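DNA mismatch repair protein PMS1 (Saccharomyces cerevisiae, PDB 3H4L) acts in DNA mismatch repair, its N-terminal GHKL-type ATPase region binding an ATP analogue and magnesium and probably coupling nucleotide binding to repair. Local coordinates at residues 47-55 with 163-174; 176-185 with 284-292. All blocks are in the same frame, centred on the assembly; numbering follows the deposited sequence.

Overall arrangement
From the N terminus, strand 44-50 of the large mixed sheet runs into the turn that meets 163-174, so interaction 1 closes a loop of 107 residues holding much of the GHKL-type ATPase fold. The chain continues along helix 167-184, whose first half serves interaction 1 and whose second half serves interaction 2. A second loop, of 98 residues, then closes where strand 283-287 and the turn after it return to 176-185. The two loops follow in series, neither nested nor crossed. Their centres lie about 20 Å apart, and Ile178 CD1 touches Ile47 CD1 at 3.9 Å. One helix thus ties the nucleotide-binding sheet to the four-stranded sheet of the S5-like region.

Interaction 1. Residues 47-55 with 163-174; sequences IIFKDYGLE and FSKTFKRQFTKC
Phe49, Tyr52 and Phe171 meet as a chain of two T-shaped stacks. The edge of Phe171 points into the face of Phe49, CE1 sitting over the middle of that ring, with centroids 4.9 Å apart and planes at 80°. Tyr52 in turn sets its CD1 edge over the centre of the Phe171 face, CD1 lying 3.5 Å from Phe171 CG. Farther along, Leu54 spreads its methyls over two more rings: CD2 covers a face of Phe163 (3.9 Å to the centroid) and CD1 a face of Phe167, whose edge also meets Tyr52 CB. Phe167 CG stands between its own backbone N and carbonyl carbon (chi1 75°), which turns the ring to Leu54 and Tyr52. In this GHKL-type ATPase fold the contact seats the turn after strand 44-50 against the end of helix 157-164 and the start of helix 167-184. Cys174 SG adds an oblique sulfur-aromatic contact to Phe49, 3.9 Å from CZ. A water bridges the backbones, donating to Tyr52 O at 3.0 Å and to Phe167 O at 2.8 Å. Lys50 O accepts from both Gly53 N and Glu55 N, which holds the turn. Gly53 keeps the turn close to Phe163, where a side chain would be tight. Asn194 OD1 accepts from Tyr52 N, while Arg98 of the second subunit packs on Tyr52 and Phe171; the side chain of Tyr52 lies about 5 Å from a bound ATP analogue.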
loop_
_atom_site.group_PDB
_atom_site.type_symbol
_atom_site.label_atom_id
_atom_site.label_comp_id
_atom_site.label_asym_id
_atom_site.label_seq_id
_atom_site.Cartn_x
_atom_site.Cartn_y
_atom_site.Cartn_z
ATOM N N ILE B 47 1.413 -9.444 -6.366
ATOM C CA ILE B 47 1.523 -8.358 -7.323
ATOM C C ILE B 47 2.304 -7.220 -6.694
ATOM O O ILE B 47 1.938 -6.710 -5.635
ATOM C CB ILE B 47 0.122 -7.865 -7.710
ATOM C CG1 ILE B 47 -0.703 -9.036 -8.246
ATOM C CG2 ILE B 47 0.210 -6.767 -8.738
ATOM C CD1 ILE B 47 -2.126 -8.674 -8.547
ATOM N N ILE B 48 3.387 -6.830 -7.349
ATOM C CA ILE B 48 4.222 -5.762 -6.848
ATOM C C ILE B 48 4.270 -4.595 -7.834
ATOM O O ILE B 48 4.698 -4.750 -8.972
ATOM C CB ILE B 48 5.639 -6.298 -6.572
ATOM C CG1 ILE B 48 5.572 -7.335 -5.450
ATOM C CG2 ILE B 48 6.566 -5.183 -6.169
ATOM C CD1 ILE B 48 6.916 -7.946 -5.089
ATOM N N PHE B 49 3.804 -3.432 -7.388
ATOM C CA PHE B 49 3.802 -2.222 -8.214
ATOM C C PHE B 49 4.975 -1.330 -7.855
ATOM O O PHE B 49 5.289 -1.172 -6.673
ATOM C CB PHE B 49 2.536 -1.380 -7.973
ATOM C CG PHE B 49 1.270 -1.993 -8.500
ATOM C CD1 PHE B 49 0.543 -2.883 -7.735
ATOM C CD2 PHE B 49 0.804 -1.665 -9.755
ATOM C CE1 PHE B 49 -0.626 -3.433 -8.212
ATOM C CE2 PHE B 49 -0.361 -2.213 -10.236
ATOM C CZ PHE B 49 -1.079 -3.096 -9.465
ATOM N N LYS B 50 5.627 -0.747 -8.857
ATOM C CA LYS B 50 6.701 0.196 -8.573
ATOM C C LYS B 50 6.174 1.554 -9.010
ATOM O O LYS B 50 5.759 1.747 -10.153
ATOM C CB LYS B 50 7.989 -0.176 -9.290
ATOM C CG LYS B 50 8.698 -1.347 -8.620
ATOM C CD LYS B 50 10.191 -1.396 -8.952
ATOM C CE LYS B 50 10.852 -2.615 -8.301
ATOM N NZ LYS B 50 12.317 -2.693 -8.586
ATOM N N ASP B 51 6.156 2.478 -8.059
ATOM C CA ASP B 51 5.632 3.820 -8.260
ATOM C C ASP B 51 4.240 3.743 -8.886
ATOM O O ASP B 51 3.965 4.336 -9.930
ATOM C CB ASP B 51 6.573 4.672 -9.114
ATOM C CG ASP B 51 6.237 6.170 -9.036
ATOM O OD1 ASP B 51 5.776 6.636 -7.971
ATOM O OD2 ASP B 51 6.447 6.894 -10.032
ATOM N N TYR B 52 3.369 2.987 -8.224
ATOM C CA TYR B 52 1.979 2.808 -8.640
ATOM C C TYR B 52 1.724 2.295 -10.059
ATOM O O TYR B 52 0.620 2.424 -10.570
ATOM C CB TYR B 52 1.223 4.116 -8.414
ATOM C CG TYR B 52 0.942 4.376 -6.950
ATOM C CD1 TYR B 52 0.095 3.535 -6.236
ATOM C CD2 TYR B 52 1.548 5.431 -6.267
ATOM C CE1 TYR B 52 -0.146 3.730 -4.883
ATOM C CE2 TYR B 52 1.312 5.635 -4.901
ATOM C CZ TYR B 52 0.462 4.775 -4.223
ATOM O OH TYR B 52 0.201 4.941 -2.883
ATOM N N GLY B 53 2.730 1.694 -10.684
ATOM C CA GLY B 53 2.550 1.191 -12.036
ATOM C C GLY B 53 3.353 1.971 -13.061
ATOM O O GLY B 53 3.698 1.449 -14.129
ATOM N N LEU B 54 3.645 3.225 -12.741
ATOM C CA LEU B 54 4.419 4.084 -13.635
ATOM C C LEU B 54 5.745 3.439 -14.002
ATOM O O LEU B 54 6.180 3.515 -15.144
ATOM C CB LEU B 54 4.686 5.437 -12.973
ATOM C CG LEU B 54 3.412 6.216 -12.657
ATOM C CD1 LEU B 54 3.712 7.342 -11.698
ATOM C CD2 LEU B 54 2.810 6.723 -13.955
ATOM N N GLU B 55 6.381 2.803 -13.025
ATOM C CA GLU B 55 7.664 2.143 -13.231
ATOM C C GLU B 55 7.468 0.707 -13.704
ATOM O O GLU B 55 8.065 0.277 -14.690
ATOM C CB GLU B 55 8.464 2.161 -11.922
ATOM C CG GLU B 55 9.797 1.432 -11.954
ATOM C CD GLU B 55 10.810 2.069 -12.889
ATOM O OE1 GLU B 55 10.538 3.175 -13.418
ATOM O OE2 GLU B 55 11.890 1.464 -13.087
ATOM N N PHE B 163 -1.014 8.837 -18.453
ATOM C CA PHE B 163 -0.879 7.916 -17.327
ATOM C C PHE B 163 -0.248 8.615 -16.131
ATOM O O PHE B 163 -0.641 8.382 -14.995
ATOM C CB PHE B 163 -0.038 6.698 -17.746
ATOM C CG PHE B 163 0.059 5.617 -16.696
ATOM C CD1 PHE B 163 -0.966 5.413 -15.771
ATOM C CD2 PHE B 163 1.167 4.775 -16.660
ATOM C CE1 PHE B 163 -0.890 4.392 -14.826
ATOM C CE2 PHE B 163 1.255 3.744 -15.716
ATOM C CZ PHE B 163 0.221 3.555 -14.798
ATOM N N SER B 164 0.718 9.485 -16.391
ATOM C CA SER B 164 1.383 10.204 -15.319
ATOM C C SER B 164 0.478 11.212 -14.630
ATOM O O SER B 164 0.559 11.376 -13.416
ATOM C CB SER B 164 2.624 10.912 -15.844
ATOM O OG SER B 164 3.489 9.961 -16.420
ATOM N N LYS B 165 -0.382 11.897 -15.375
ATOM C CA LYS B 165 -1.248 12.855 -14.710
ATOM C C LYS B 165 -2.549 12.242 -14.205
ATOM O O LYS B 165 -3.425 12.952 -13.705
ATOM C CB LYS B 165 -1.528 14.077 -15.600
ATOM C CG LYS B 165 -1.944 13.796 -17.015
ATOM C CD LYS B 165 -2.038 15.103 -17.787
ATOM C CE LYS B 165 -2.192 14.878 -19.302
ATOM N NZ LYS B 165 -1.017 14.220 -19.966
ATOM N N THR B 166 -2.672 10.922 -14.312
ATOM C CA THR B 166 -3.874 10.255 -13.827
ATOM C C THR B 166 -3.548 8.953 -13.109
ATOM O O THR B 166 -4.451 8.188 -12.785
ATOM C CB THR B 166 -4.852 9.920 -14.971
ATOM O OG1 THR B 166 -4.188 9.109 -15.941
ATOM C CG2 THR B 166 -5.355 11.173 -15.632
ATOM N N PHE B 167 -2.271 8.705 -12.836
ATOM C CA PHE B 167 -1.894 7.450 -12.197
ATOM C C PHE B 167 -2.606 7.124 -10.897
ATOM O O PHE B 167 -2.896 5.954 -10.631
ATOM C CB PHE B 167 -0.377 7.362 -11.990
ATOM C CG PHE B 167 0.154 8.202 -10.869
ATOM C CD1 PHE B 167 0.291 9.578 -11.009
ATOM C CD2 PHE B 167 0.577 7.605 -9.688
ATOM C CE1 PHE B 167 0.853 10.350 -9.987
ATOM C CE2 PHE B 167 1.140 8.365 -8.657
ATOM C CZ PHE B 167 1.279 9.738 -8.806
ATOM N N LYS B 168 -2.900 8.140 -10.090
ATOM C CA LYS B 168 -3.583 7.905 -8.820
ATOM C C LYS B 168 -4.981 7.312 -9.024
ATOM O O LYS B 168 -5.341 6.323 -8.379
ATOM C CB LYS B 168 -3.656 9.204 -8.010
ATOM C CG LYS B 168 -2.298 9.620 -7.429
ATOM C CD LYS B 168 -2.415 10.761 -6.433
ATOM C CE LYS B 168 -1.212 10.798 -5.479
ATOM N NZ LYS B 168 -1.394 11.771 -4.343
ATOM N N ARG B 169 -5.758 7.898 -9.930
ATOM C CA ARG B 169 -7.098 7.391 -10.197
ATOM C C ARG B 169 -6.991 6.017 -10.852
ATOM O O ARG B 169 -7.736 5.093 -10.501
ATOM C CB ARG B 169 -7.871 8.355 -11.108
ATOM N N GLN B 170 -6.058 5.885 -11.794
ATOM C CA GLN B 170 -5.850 4.628 -12.508
ATOM C C GLN B 170 -5.602 3.473 -11.549
ATOM O O GLN B 170 -6.167 2.392 -11.704
ATOM C CB GLN B 170 -4.657 4.742 -13.461
ATOM C CG GLN B 170 -4.312 3.436 -14.209
ATOM C CD GLN B 170 -5.374 3.028 -15.215
ATOM O OE1 GLN B 170 -5.585 1.842 -15.467
ATOM N NE2 GLN B 170 -6.041 4.010 -15.801
ATOM N N PHE B 171 -4.742 3.711 -10.561
ATOM C CA PHE B 171 -4.411 2.688 -9.585
ATOM C C PHE B 171 -5.667 2.256 -8.851
ATOM O O PHE B 171 -5.958 1.066 -8.750
ATOM C CB PHE B 171 -3.396 3.216 -8.586
ATOM C CG PHE B 171 -2.819 2.155 -7.692
ATOM C CD1 PHE B 171 -1.916 1.225 -8.191
ATOM C CD2 PHE B 171 -3.160 2.104 -6.346
ATOM C CE1 PHE B 171 -1.354 0.266 -7.360
ATOM C CE2 PHE B 171 -2.604 1.150 -5.506
ATOM C CZ PHE B 171 -1.700 0.230 -6.007
ATOM N N THR B 172 -6.420 3.215 -8.338
ATOM C CA THR B 172 -7.634 2.855 -7.633
ATOM C C THR B 172 -8.531 2.056 -8.574
ATOM O O THR B 172 -9.173 1.100 -8.148
ATOM C CB THR B 172 -8.413 4.093 -7.126
ATOM O OG1 THR B 172 -7.530 4.948 -6.385
ATOM C CG2 THR B 172 -9.550 3.652 -6.205
ATOM N N LYS B 173 -8.583 2.431 -9.851
ATOM C CA LYS B 173 -9.419 1.669 -10.776
ATOM C C LYS B 173 -8.865 0.251 -10.849
ATOM O O LYS B 173 -9.609 -0.734 -10.853
ATOM C CB LYS B 173 -9.407 2.267 -12.178
ATOM C CG LYS B 173 -10.093 1.354 -13.186
ATOM C CD LYS B 173 -9.935 1.809 -14.631
ATOM C CE LYS B 173 -10.707 0.874 -15.555
ATOM N NZ LYS B 173 -10.454 1.142 -16.996
ATOM N N CYS B 174 -7.545 0.162 -10.903
ATOM C CA CYS B 174 -6.862 -1.107 -10.966
ATOM C C CYS B 174 -7.005 -1.891 -9.657
ATOM O O CYS B 174 -7.004 -3.120 -9.653
ATOM C CB CYS B 174 -5.395 -0.850 -11.269
ATOM S SG CYS B 174 -4.405 -2.323 -11.324
HETATM O O HOH W 1 -1.731 3.684 -11.875
#

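Interaction 2. Residues 176-185 with 284-292; sequences TVIQGYAIIN and FIYVNKRPV
Tyr286 and Gly180 make the hydrogen bond of this contact: the phenol OH donates to Gly180 O at 2.6 Å, in the carbonyl plane and on a lone pair, with a C=O...donor angle of 122°. A phenylalanine in place of Tyr286 would probably leave Gly180 O without this donor and the ring less firmly fixed against the helix. On the helix side, Asn185 ND2 folds back to Tyr181 O (2.6 Å), which Asn185 N also reaches. A CH-pi contact follows: Pro291 CG stands over a face of Tyr181, 4.3 Å from the ring centroid; the Tyr181 OH is hydrogen-bonded to Asp35 OD1. Among the apolar contacts, Ile184 CG1, anti to the backbone N (chi1 -168°), leads CD1 out to Lys289 CD at 3.4 Å. Phe284 CE2 comes within 3.4 Å of Gly180 CA, where any side chain would crowd the ring, and the ring edge meets Thr176 O. The helix segment and strand 284-287 cross at -49°, their axes 9.4 Å apart, joining the ATPase region's helix to the edge strand of the S5-like sheet, an arrangement consistent with the two-domain N-terminal half of MutL-family proteins.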
loop_
_atom_site.group_PDB
_atom_site.type_symbol
_atom_site.label_atom_id
_atom_site.label_comp_id
_atom_site.label_asym_id
_atom_site.label_seq_id
_atom_site.Cartn_x
_atom_site.Cartn_y
_atom_site.Cartn_z
ATOM N N THR B 176 -9.643 -1.724 -7.625
ATOM C CA THR B 176 -11.017 -2.206 -7.615
ATOM C C THR B 176 -11.073 -3.574 -8.277
ATOM O O THR B 176 -11.684 -4.502 -7.758
ATOM C CB THR B 176 -11.919 -1.259 -8.381
ATOM O OG1 THR B 176 -11.853 0.034 -7.779
ATOM C CG2 THR B 176 -13.346 -1.755 -8.352
ATOM N N VAL B 177 -10.423 -3.686 -9.427
ATOM C CA VAL B 177 -10.387 -4.931 -10.165
ATOM C C VAL B 177 -9.636 -6.011 -9.398
ATOM O O VAL B 177 -9.983 -7.189 -9.483
ATOM C CB VAL B 177 -9.722 -4.729 -11.526
ATOM C CG1 VAL B 177 -9.288 -6.070 -12.113
ATOM C CG2 VAL B 177 -10.683 -4.025 -12.450
ATOM N N ILE B 178 -8.600 -5.630 -8.661
ATOM C CA ILE B 178 -7.869 -6.638 -7.913
ATOM C C ILE B 178 -8.763 -7.119 -6.764
ATOM O O ILE B 178 -8.771 -8.311 -6.427
ATOM C CB ILE B 178 -6.509 -6.093 -7.386
ATOM C CG1 ILE B 178 -5.503 -6.015 -8.537
ATOM C CG2 ILE B 178 -5.954 -7.005 -6.308
ATOM C CD1 ILE B 178 -4.170 -5.376 -8.167
ATOM N N GLN B 179 -9.538 -6.203 -6.183
ATOM C CA GLN B 179 -10.445 -6.572 -5.098
ATOM C C GLN B 179 -11.462 -7.589 -5.617
ATOM O O GLN B 179 -11.803 -8.555 -4.914
ATOM C CB GLN B 179 -11.158 -5.332 -4.549
ATOM C CG GLN B 179 -10.207 -4.318 -3.912
ATOM C CD GLN B 179 -10.875 -2.998 -3.586
ATOM O OE1 GLN B 179 -11.567 -2.421 -4.418
ATOM N NE2 GLN B 179 -10.658 -2.506 -2.373
ATOM N N GLY B 180 -11.923 -7.392 -6.855
ATOM C CA GLY B 180 -12.879 -8.317 -7.441
ATOM C C GLY B 180 -12.351 -9.748 -7.520
ATOM O O GLY B 180 -13.027 -10.706 -7.147
ATOM N N TYR B 181 -11.126 -9.902 -8.001
ATOM C CA TYR B 181 -10.542 -11.225 -8.119
ATOM C C TYR B 181 -10.328 -11.862 -6.746
ATOM O O TYR B 181 -10.510 -13.066 -6.566
ATOM C CB TYR B 181 -9.197 -11.135 -8.840
ATOM C CG TYR B 181 -9.258 -11.027 -10.352
ATOM C CD1 TYR B 181 -9.539 -12.144 -11.137
ATOM C CD2 TYR B 181 -8.962 -9.818 -11.000
ATOM C CE1 TYR B 181 -9.515 -12.071 -12.518
ATOM C CE2 TYR B 181 -8.936 -9.733 -12.377
ATOM C CZ TYR B 181 -9.211 -10.865 -13.136
ATOM O OH TYR B 181 -9.168 -10.795 -14.519
ATOM N N ALA B 182 -9.941 -11.045 -5.773
ATOM C CA ALA B 182 -9.658 -11.541 -4.430
ATOM C C ALA B 182 -10.886 -11.943 -3.629
ATOM O O ALA B 182 -10.822 -12.857 -2.803
ATOM C CB ALA B 182 -8.863 -10.500 -3.652
ATOM N N ILE B 183 -12.002 -11.265 -3.846
ATOM C CA ILE B 183 -13.184 -11.613 -3.087
ATOM C C ILE B 183 -13.803 -12.943 -3.512
ATOM O O ILE B 183 -14.300 -13.694 -2.674
ATOM C CB ILE B 183 -14.231 -10.505 -3.170
ATOM C CG1 ILE B 183 -13.678 -9.244 -2.507
ATOM C CG2 ILE B 183 -15.516 -10.945 -2.487
ATOM C CD1 ILE B 183 -14.600 -8.064 -2.584
ATOM N N ILE B 184 -13.754 -13.258 -4.801
ATOM C CA ILE B 184 -14.348 -14.499 -5.269
ATOM C C ILE B 184 -13.402 -15.693 -5.228
ATOM O O ILE B 184 -13.843 -16.830 -5.093
ATOM C CB ILE B 184 -14.871 -14.359 -6.704
ATOM C CG1 ILE B 184 -15.747 -15.565 -7.067
ATOM C CG2 ILE B 184 -13.706 -14.268 -7.671
ATOM C CD1 ILE B 184 -17.057 -15.654 -6.285
ATOM N N ASN B 185 -12.105 -15.444 -5.341
ATOM C CA ASN B 185 -11.141 -16.537 -5.334
ATOM C C ASN B 185 -10.607 -16.923 -3.957
ATOM O O ASN B 185 -9.460 -16.637 -3.602
ATOM C CB ASN B 185 -9.996 -16.216 -6.286
ATOM C CG ASN B 185 -10.441 -16.217 -7.731
ATOM O OD1 ASN B 185 -10.744 -17.267 -8.297
ATOM N ND2 ASN B 185 -10.500 -15.037 -8.335
ATOM N N PHE B 284 -19.966 -6.085 -7.325
ATOM C CA PHE B 284 -19.240 -7.179 -7.981
ATOM C C PHE B 284 -20.168 -8.354 -8.291
ATOM O O PHE B 284 -20.921 -8.810 -7.424
ATOM C CB PHE B 284 -18.107 -7.710 -7.091
ATOM C CG PHE B 284 -17.097 -6.677 -6.705
ATOM C CD1 PHE B 284 -17.341 -5.808 -5.658
ATOM C CD2 PHE B 284 -15.890 -6.574 -7.391
ATOM C CE1 PHE B 284 -16.397 -4.848 -5.294
ATOM C CE2 PHE B 284 -14.940 -5.616 -7.033
ATOM C CZ PHE B 284 -15.197 -4.754 -5.982
ATOM N N ILE B 285 -20.091 -8.859 -9.518
ATOM C CA ILE B 285 -20.916 -9.993 -9.940
ATOM C C ILE B 285 -20.041 -11.045 -10.591
ATOM O O ILE B 285 -19.190 -10.735 -11.432
ATOM C CB ILE B 285 -21.941 -9.588 -10.981
ATOM C CG1 ILE B 285 -21.186 -8.949 -12.146
ATOM C CG2 ILE B 285 -22.975 -8.670 -10.368
ATOM C CD1 ILE B 285 -22.015 -8.337 -13.182
ATOM N N TYR B 286 -20.270 -12.294 -10.223
ATOM C CA TYR B 286 -19.488 -13.373 -10.779
ATOM C C TYR B 286 -20.337 -14.513 -11.321
ATOM O O TYR B 286 -21.386 -14.850 -10.772
ATOM C CB TYR B 286 -18.551 -13.944 -9.721
ATOM C CG TYR B 286 -17.784 -12.928 -8.919
ATOM C CD1 TYR B 286 -18.387 -12.243 -7.868
ATOM C CD2 TYR B 286 -16.427 -12.712 -9.157
ATOM C CE1 TYR B 286 -17.653 -11.385 -7.063
ATOM C CE2 TYR B 286 -15.687 -11.856 -8.364
ATOM C CZ TYR B 286 -16.300 -11.202 -7.311
ATOM O OH TYR B 286 -15.544 -10.431 -6.458
ATOM N N VAL B 287 -19.865 -15.100 -12.414
ATOM C CA VAL B 287 -20.525 -16.240 -13.026
ATOM C C VAL B 287 -19.439 -17.304 -13.053
ATOM O O VAL B 287 -18.447 -17.191 -13.779
ATOM C CB VAL B 287 -21.011 -15.923 -14.450
ATOM C CG1 VAL B 287 -21.634 -17.168 -15.079
ATOM C CG2 VAL B 287 -22.026 -14.798 -14.399
ATOM N N ASN B 288 -19.627 -18.330 -12.231
ATOM C CA ASN B 288 -18.654 -19.408 -12.106
ATOM C C ASN B 288 -17.283 -18.855 -11.716
ATOM O O ASN B 288 -16.289 -19.051 -12.419
ATOM C CB ASN B 288 -18.556 -20.225 -13.402
ATOM C CG ASN B 288 -19.851 -20.949 -13.736
ATOM O OD1 ASN B 288 -20.604 -21.365 -12.846
ATOM N ND2 ASN B 288 -20.110 -21.116 -15.026
ATOM N N LYS B 289 -17.268 -18.139 -10.594
ATOM C CA LYS B 289 -16.072 -17.547 -9.998
ATOM C C LYS B 289 -15.167 -16.656 -10.843
ATOM O O LYS B 289 -13.971 -16.571 -10.585
ATOM C CB LYS B 289 -15.230 -18.653 -9.369
ATOM C CG LYS B 289 -16.019 -19.588 -8.461
ATOM C CD LYS B 289 -16.675 -18.826 -7.321
ATOM C CE LYS B 289 -17.335 -19.773 -6.323
ATOM N NZ LYS B 289 -17.989 -19.047 -5.187
ATOM N N ARG B 290 -15.723 -15.974 -11.833
ATOM C CA ARG B 290 -14.912 -15.097 -12.665
ATOM C C ARG B 290 -15.586 -13.748 -12.845
ATOM O O ARG B 290 -16.759 -13.678 -13.218
ATOM C CB ARG B 290 -14.674 -15.747 -14.027
ATOM C CG ARG B 290 -14.067 -17.130 -13.920
ATOM C CD ARG B 290 -13.952 -17.814 -15.266
ATOM N NE ARG B 290 -13.356 -19.141 -15.139
ATOM C CZ ARG B 290 -13.181 -19.979 -16.156
ATOM N NH1 ARG B 290 -13.560 -19.626 -17.379
ATOM N NH2 ARG B 290 -12.627 -21.169 -15.953
ATOM N N PRO B 291 -14.858 -12.651 -12.568
ATOM C CA PRO B 291 -15.464 -11.330 -12.732
ATOM C C PRO B 291 -16.020 -11.235 -14.134
ATOM O O PRO B 291 -15.329 -11.552 -15.097
ATOM C CB PRO B 291 -14.288 -10.384 -12.518
ATOM C CG PRO B 291 -13.500 -11.087 -11.495
ATOM C CD PRO B 291 -13.508 -12.530 -11.998
ATOM N N VAL B 292 -17.275 -10.825 -14.244
ATOM C CA VAL B 292 -17.917 -10.690 -15.538
ATOM C C VAL B 292 -18.640 -9.353 -15.580
ATOM O O VAL B 292 -19.067 -8.846 -14.545
ATOM C CB VAL B 292 -18.925 -11.834 -15.779
ATOM C CG1 VAL B 292 -18.189 -13.169 -15.878
ATOM C CG2 VAL B 292 -19.935 -11.874 -14.650
#